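Long-range contacts in tRNA(Ile2) 2-agmatinylcytidine synthetase TiaS (Archaeoglobus fulgidus, PDB 5XOB), which catalyses the ATP-dependent attachment of agmatine to the wobble cytidine of a minor isoleucine tRNA, so that the tRNA reads AUA instead of AUG: residues Val5-Thr10 / Val59-Glu64; Gly93-Asp98 / Ile143-Ala148. All coordinates share one frame; numbering follows the deposited sequence.

Contact 1: residues Val5-Thr10 / Val59-Glu64; sequences VGIDDT and VSFLVE. With MG (magnesium ion), chain C.
Val5 and Phe61 face each other in the antiparallel strand pair 2-8 and 57-64, whose first strand runs out into the magnesium site. Val5 with Phe61 and Ile7 with Val59 are hydrogen-bonded pairs, Gly6 with Ser60 the non-hydrogen-bonded pair between them. The bond from Val5 N to Phe61 O, 2.8 Å long, is almost straight (176° at the hydrogen); that from Val59 N to Ile7 O (3.0 Å) is equally so. Between these pairs, Val5 O also receives the Ser60 CA-H, with 2.9 Å between Ser60 CA and Val5 O.

With four strands in the order 93-98, 2-8, 57-64, 35-44 and two helices, this is a ferredoxin-like arrangement, in keeping with the RRM clan of the TCKD domain. On the face turned to helix 20-32, the Phe61 ring is brought alongside Val5 because its CG lies between the backbone N and the carbonyl carbon (chi1 58°). Val5 CB then makes a CH-pi contact over one face of the Phe61 ring, offset toward the rim and 3.9 Å from the ring centroid, while Ile7 CD1 reaches the ring edge at Phe61 CE2 (4.2 Å). Replacing Phe61 by alanine would remove the ring and is likely to leave a gap between Val5, Ile7 and Met26 of helix 20-32. Beyond the pairing, Asp8 OD1 binds the magnesium ion at 2.6 Å; the phosphothreonine at position 18 also belongs to this metal site.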
ATOM      1  N   VAL A   5      13.351   6.151 -20.531  1.00 63.74           N
ATOM      2  CA  VAL A   5      14.331   6.565 -19.538  1.00 65.27           C
ATOM      3  C   VAL A   5      13.884   6.159 -18.138  1.00 64.78           C
ATOM      4  O   VAL A   5      12.747   6.418 -17.753  1.00 62.99           O
ATOM      5  CB  VAL A   5      14.540   8.082 -19.566  1.00 66.61           C
ATOM      6  CG1 VAL A   5      15.596   8.483 -18.545  1.00 67.99           C
ATOM      7  CG2 VAL A   5      14.944   8.532 -20.966  1.00 65.70           C
ATOM      8  N   GLY A   6      14.792   5.537 -17.385  1.00 63.07           N
ATOM      9  CA  GLY A   6      14.491   5.039 -16.043  1.00 60.20           C
ATOM     10  C   GLY A   6      15.419   5.681 -15.049  1.00 59.05           C
ATOM     11  O   GLY A   6      16.575   5.931 -15.372  1.00 58.23           O
ATOM     12  N   ILE A   7      14.906   5.977 -13.855  1.00 58.54           N
ATOM     13  CA  ILE A   7      15.691   6.635 -12.798  1.00 63.02           C
ATOM     14  C   ILE A   7      15.217   6.198 -11.411  1.00 63.33           C
ATOM     15  O   ILE A   7      14.015   6.118 -11.178  1.00 62.79           O
ATOM     16  CB  ILE A   7      15.574   8.181 -12.852  1.00 66.10           C
ATOM     17  CG1 ILE A   7      15.737   8.712 -14.280  1.00 70.51           C
ATOM     18  CG2 ILE A   7      16.620   8.829 -11.953  1.00 67.42           C
ATOM     19  CD1 ILE A   7      15.467  10.195 -14.428  1.00 72.23           C
ATOM     20  N   ASP A   8      16.157   5.923 -10.499  1.00 64.68           N
ATOM     21  CA  ASP A   8      15.842   5.730  -9.064  1.00 67.77           C
ATOM     22  C   ASP A   8      17.013   6.144  -8.153  1.00 68.47           C
ATOM     23  O   ASP A   8      18.121   6.412  -8.619  1.00 64.74           O
ATOM     24  CB  ASP A   8      15.435   4.268  -8.775  1.00 70.23           C
ATOM     25  CG  ASP A   8      14.675   4.090  -7.432  1.00 74.10           C
ATOM     26  OD1 ASP A   8      14.302   5.092  -6.778  1.00 76.25           O
ATOM     27  OD2 ASP A   8      14.441   2.930  -7.024  1.00 72.24           O
ATOM     28  N   ASP A   9      16.723   6.232  -6.855  1.00 73.92           N
ATOM     29  CA  ASP A   9      17.717   6.374  -5.778  1.00 77.50           C
ATOM     30  C   ASP A   9      18.375   7.758  -5.754  1.00 77.67           C
ATOM     31  O   ASP A   9      19.600   7.925  -5.714  1.00 78.95           O
ATOM     32  CB  ASP A   9      18.730   5.229  -5.823  1.00 80.00           C
ATOM     33  CG  ASP A   9      18.992   4.645  -4.459  1.00 83.64           C
ATOM     34  OD1 ASP A   9      18.930   5.408  -3.462  1.00 87.13           O
ATOM     35  OD2 ASP A   9      19.250   3.422  -4.391  1.00 83.64           O
ATOM     36  N   THR A  10      17.489   8.739  -5.743  1.00 82.38           N
ATOM     37  CA  THR A  10      17.797  10.151  -5.826  1.00 85.19           C
ATOM     38  C   THR A  10      17.417  10.830  -4.504  1.00 88.37           C
ATOM     39  O   THR A  10      17.729  12.003  -4.278  1.00 86.55           O
ATOM     40  CB  THR A  10      16.975  10.744  -6.997  1.00 86.20           C
ATOM     41  OG1 THR A  10      17.533  10.306  -8.244  1.00 85.72           O
ATOM     42  CG2 THR A  10      16.927  12.261  -6.970  1.00 89.00           C
ATOM     43  N   VAL A  59      11.022   5.885 -11.255  1.00 62.88           N
ATOM     44  CA  VAL A  59      10.274   6.601 -12.302  1.00 63.21           C
ATOM     45  C   VAL A  59      10.832   6.302 -13.701  1.00 63.00           C
ATOM     46  O   VAL A  59      12.048   6.165 -13.884  1.00 60.32           O
ATOM     47  CB  VAL A  59      10.330   8.141 -12.087  1.00 63.31           C
ATOM     48  CG1 VAL A  59       9.536   8.893 -13.158  1.00 64.86           C
ATOM     49  CG2 VAL A  59       9.845   8.523 -10.693  1.00 61.23           C
ATOM     50  N   SER A  60       9.937   6.214 -14.685  1.00 63.12           N
ATOM     51  CA  SER A  60      10.336   6.177 -16.091  1.00 62.28           C
ATOM     52  C   SER A  60       9.522   7.132 -16.959  1.00 63.29           C
ATOM     53  O   SER A  60       8.447   7.593 -16.567  1.00 62.56           O
ATOM     54  CB  SER A  60      10.209   4.762 -16.647  1.00 63.88           C
ATOM     55  OG  SER A  60       8.903   4.252 -16.452  1.00 64.53           O
ATOM     56  N   PHE A  61      10.048   7.433 -18.143  1.00 65.31           N
ATOM     57  CA  PHE A  61       9.288   8.183 -19.136  1.00 65.97           C
ATOM     58  C   PHE A  61       9.794   7.916 -20.544  1.00 65.66           C
ATOM     59  O   PHE A  61      10.966   7.595 -20.745  1.00 65.20           O
ATOM     60  CB  PHE A  61       9.308   9.685 -18.833  1.00 66.80           C
ATOM     61  CG  PHE A  61      10.687  10.278 -18.761  1.00 70.54           C
ATOM     62  CD1 PHE A  61      11.253  10.897 -19.873  1.00 72.27           C
ATOM     63  CD2 PHE A  61      11.418  10.237 -17.573  1.00 74.92           C
ATOM     64  CE1 PHE A  61      12.528  11.450 -19.808  1.00 73.28           C
ATOM     65  CE2 PHE A  61      12.692  10.789 -17.498  1.00 75.49           C
ATOM     66  CZ  PHE A  61      13.248  11.394 -18.618  1.00 74.08           C
ATOM     67  N   LEU A  62       8.887   8.056 -21.509  1.00 66.90           N
ATOM     68  CA  LEU A  62       9.190   7.803 -22.910  1.00 65.47           C
ATOM     69  C   LEU A  62       9.532   9.098 -23.638  1.00 67.20           C
ATOM     70  O   LEU A  62       8.788  10.081 -23.549  1.00 63.16           O
ATOM     71  CB  LEU A  62       7.989   7.148 -23.593  1.00 66.64           C
ATOM     72  CG  LEU A  62       8.209   6.531 -24.983  1.00 65.35           C
ATOM     73  CD1 LEU A  62       9.331   5.508 -24.973  1.00 65.58           C
ATOM     74  CD2 LEU A  62       6.924   5.882 -25.475  1.00 64.43           C
ATOM     75  N   VAL A  63      10.651   9.091 -24.363  1.00 66.65           N
ATOM     76  CA  VAL A  63      11.043  10.238 -25.171  1.00 66.60           C
ATOM     77  C   VAL A  63      11.328   9.849 -26.610  1.00 67.77           C
ATOM     78  O   VAL A  63      11.565   8.684 -26.911  1.00 65.26           O
ATOM     79  CB  VAL A  63      12.280  10.940 -24.602  1.00 66.53           C
ATOM     80  CG1 VAL A  63      12.020  11.362 -23.170  1.00 69.52           C
ATOM     81  CG2 VAL A  63      13.499  10.036 -24.669  1.00 67.15           C
ATOM     82  N   GLU A  64      11.287  10.849 -27.484  1.00 73.24           N
ATOM     83  CA  GLU A  64      11.708  10.723 -28.870  1.00 77.80           C
ATOM     84  C   GLU A  64      12.857  11.702 -29.060  1.00 78.86           C
ATOM     85  O   GLU A  64      12.711  12.896 -28.798  1.00 79.89           O
ATOM     86  CB  GLU A  64      10.551  11.060 -29.809  1.00 84.65           C
ATOM     87  CG  GLU A  64      10.925  11.199 -31.284  1.00 90.54           C
ATOM     88  CD  GLU A  64      10.799   9.903 -32.073  1.00 97.12           C
ATOM     89  OE1 GLU A  64       9.714   9.272 -32.026  1.00104.79           O
ATOM     90  OE2 GLU A  64      11.775   9.532 -32.764  1.00 99.12           O
TER
HETATM   91 MG    MG C 502      13.258   4.669  -4.472  1.00 88.81          MG

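Contact 2: residues Gly93-Asp98 / Ile143-Ala148; sequences GAVFVD and IGALAA
Val95 and Leu146 meet with their side chains at about a right angle, and beside them the small side chain of Ala145 fills the approach between strand 93-98 and helix 141-150. The short segments run at 36° to each other with their axes 6.8 Å apart, a distance consistent with the small side chain of Ala145. The segments share no hydrogen bond; methyl groups meet one another and the backbone. Val95 uses its two methyl groups for different partners. Val95 CG1, placed beside the backbone N and anti to the carbonyl carbon, meets Leu146 CD2 at 4.0 Å. Val95 CG2 is turned instead to the helix backbone, 3.7 Å from Ala145 O, and also touches Ala145 CB at 4.0 Å. Leu146 does not start out aimed at the strand; its branch brings CD2 across to the valine.

The CB of Ala145 is directed toward the strand. Ala145 CB lies 3.9 Å from Gly93 O and 4.0 Å from Ala94 CA, so this methyl group rests on the strand backbone as well as against Val95. Ala94, by contrast, turns its own methyl group away from the helix.

Around this contact, Leu142 and Val149 of the same helix also touch Val95, and Phe108 of helix 106-114 packs on Leu146. Phe96, the next residue along the strand, contacts helix 68-82 on the other face, so strand 93-98 lies between that helix and helix 141-150.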
ATOM      1  N   GLY A  93      20.703   5.872 -10.283  1.00 63.08           N
ATOM      2  CA  GLY A  93      20.853   4.998 -11.425  1.00 62.62           C
ATOM      3  C   GLY A  93      19.914   5.474 -12.501  1.00 60.47           C
ATOM      4  O   GLY A  93      18.857   6.036 -12.211  1.00 58.50           O
ATOM      5  N   ALA A  94      20.304   5.266 -13.746  1.00 58.20           N
ATOM      6  CA  ALA A  94      19.413   5.543 -14.846  1.00 56.61           C
ATOM      7  C   ALA A  94      19.747   4.677 -16.035  1.00 57.68           C
ATOM      8  O   ALA A  94      20.901   4.333 -16.264  1.00 56.40           O
ATOM      9  CB  ALA A  94      19.464   7.012 -15.218  1.00 56.09           C
ATOM     10  N   VAL A  95      18.711   4.321 -16.783  1.00 62.25           N
ATOM     11  CA  VAL A  95      18.859   3.487 -17.964  1.00 62.26           C
ATOM     12  C   VAL A  95      18.093   4.064 -19.141  1.00 64.38           C
ATOM     13  O   VAL A  95      17.169   4.873 -18.981  1.00 62.15           O
ATOM     14  CB  VAL A  95      18.373   2.053 -17.710  1.00 63.51           C
ATOM     15  CG1 VAL A  95      19.261   1.377 -16.676  1.00 65.34           C
ATOM     16  CG2 VAL A  95      16.914   2.040 -17.266  1.00 63.56           C
ATOM     17  N   PHE A  96      18.490   3.623 -20.329  1.00 67.72           N
ATOM     18  CA  PHE A  96      17.996   4.196 -21.571  1.00 68.67           C
ATOM     19  C   PHE A  96      17.755   3.056 -22.545  1.00 68.29           C
ATOM     20  O   PHE A  96      18.699   2.475 -23.071  1.00 72.65           O
ATOM     21  CB  PHE A  96      19.014   5.220 -22.091  1.00 67.61           C
ATOM     22  CG  PHE A  96      19.502   6.156 -21.017  1.00 67.05           C
ATOM     23  CD1 PHE A  96      18.838   7.354 -20.757  1.00 66.05           C
ATOM     24  CD2 PHE A  96      20.591   5.812 -20.222  1.00 65.55           C
ATOM     25  CE1 PHE A  96      19.272   8.202 -19.750  1.00 64.48           C
ATOM     26  CE2 PHE A  96      21.025   6.650 -19.210  1.00 66.64           C
ATOM     27  CZ  PHE A  96      20.366   7.852 -18.975  1.00 64.72           C
ATOM     28  N   VAL A  97      16.479   2.744 -22.770  1.00 69.75           N
ATOM     29  CA  VAL A  97      16.066   1.471 -23.368  1.00 70.12           C
ATOM     30  C   VAL A  97      15.170   1.702 -24.581  1.00 68.78           C
ATOM     31  O   VAL A  97      14.233   2.493 -24.512  1.00 68.86           O
ATOM     32  CB  VAL A  97      15.308   0.609 -22.315  1.00 70.51           C
ATOM     33  CG1 VAL A  97      14.694  -0.640 -22.935  1.00 70.94           C
ATOM     34  CG2 VAL A  97      16.233   0.216 -21.166  1.00 69.93           C
ATOM     35  N   ASP A  98      15.452   1.001 -25.680  1.00 70.06           N
ATOM     36  CA  ASP A  98      14.589   1.040 -26.862  1.00 73.60           C
ATOM     37  C   ASP A  98      13.181   0.582 -26.488  1.00 75.22           C
ATOM     38  O   ASP A  98      13.015  -0.402 -25.771  1.00 74.16           O
ATOM     39  CB  ASP A  98      15.152   0.162 -27.981  1.00 74.12           C
ATOM     40  N   ILE A 143      18.532  -0.936 -10.273  1.00 64.44           N
ATOM     41  CA  ILE A 143      17.472  -1.914 -10.029  1.00 63.46           C
ATOM     42  C   ILE A 143      16.128  -1.232 -10.271  1.00 60.96           C
ATOM     43  O   ILE A 143      15.358  -1.647 -11.135  1.00 60.68           O
ATOM     44  CB  ILE A 143      17.534  -2.471  -8.589  1.00 62.17           C
ATOM     45  CG1 ILE A 143      18.830  -3.261  -8.370  1.00 64.29           C
ATOM     46  CG2 ILE A 143      16.348  -3.374  -8.306  1.00 61.26           C
ATOM     47  CD1 ILE A 143      19.195  -3.446  -6.910  1.00 64.49           C
ATOM     48  N   GLY A 144      15.870  -0.173  -9.512  1.00 59.86           N
ATOM     49  CA  GLY A 144      14.657   0.622  -9.678  1.00 59.81           C
ATOM     50  C   GLY A 144      14.466   1.212 -11.068  1.00 59.97           C
ATOM     51  O   GLY A 144      13.351   1.201 -11.602  1.00 58.01           O
ATOM     52  N   ALA A 145      15.549   1.734 -11.648  1.00 60.73           N
ATOM     53  CA  ALA A 145      15.521   2.296 -13.003  1.00 60.14           C
ATOM     54  C   ALA A 145      15.058   1.258 -14.022  1.00 59.47           C
ATOM     55  O   ALA A 145      14.191   1.540 -14.850  1.00 60.99           O
ATOM     56  CB  ALA A 145      16.889   2.846 -13.388  1.00 60.36           C
ATOM     57  N   LEU A 146      15.625   0.056 -13.948  1.00 57.93           N
ATOM     58  CA  LEU A 146      15.216  -1.042 -14.826  1.00 57.45           C
ATOM     59  C   LEU A 146      13.763  -1.458 -14.593  1.00 57.71           C
ATOM     60  O   LEU A 146      13.022  -1.752 -15.549  1.00 54.98           O
ATOM     61  CB  LEU A 146      16.124  -2.254 -14.610  1.00 58.89           C
ATOM     62  CG  LEU A 146      17.533  -2.192 -15.197  1.00 58.63           C
ATOM     63  CD1 LEU A 146      18.366  -3.356 -14.682  1.00 59.00           C
ATOM     64  CD2 LEU A 146      17.501  -2.199 -16.722  1.00 58.98           C
ATOM     65  N   ALA A 147      13.367  -1.493 -13.321  1.00 56.00           N
ATOM     66  CA  ALA A 147      12.005  -1.876 -12.949  1.00 56.46           C
ATOM     67  C   ALA A 147      10.963  -0.862 -13.416  1.00 56.04           C
ATOM     68  O   ALA A 147       9.867  -1.241 -13.818  1.00 60.86           O
ATOM     69  CB  ALA A 147      11.903  -2.085 -11.449  1.00 55.75           C
ATOM     70  N   ALA A 148      11.295   0.422 -13.370  1.00 56.02           N
ATOM     71  CA  ALA A 148      10.374   1.451 -13.842  1.00 56.87           C
ATOM     72  C   ALA A 148      10.118   1.308 -15.340  1.00 58.48           C
ATOM     73  O   ALA A 148       9.044   1.643 -15.835  1.00 57.97           O
ATOM     74  CB  ALA A 148      10.909   2.843 -13.524  1.00 56.90           C
TER

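From the N terminus, contact 1 comes first: strand 2-8 leaves through the magnesium site, and the chain passes through helix 20-32 and strand 35-44 before residues 59-64 close the loop. After helix 68-82, contact 2 opens at 93-98 and closes at 143-148, enclosing three helices and strand 133-135. The loops follow in series and neither nest nor cross, yet their centres are only 7 Å apart. Strand 2-8 lies between strands 57-64 and 93-98, with Gly6 N probably bonded to Val95 O at 2.9 Å. Ser60 OG reaches Ala148 O at 2.7 Å, joining helix 141-150 to the sheet a second time.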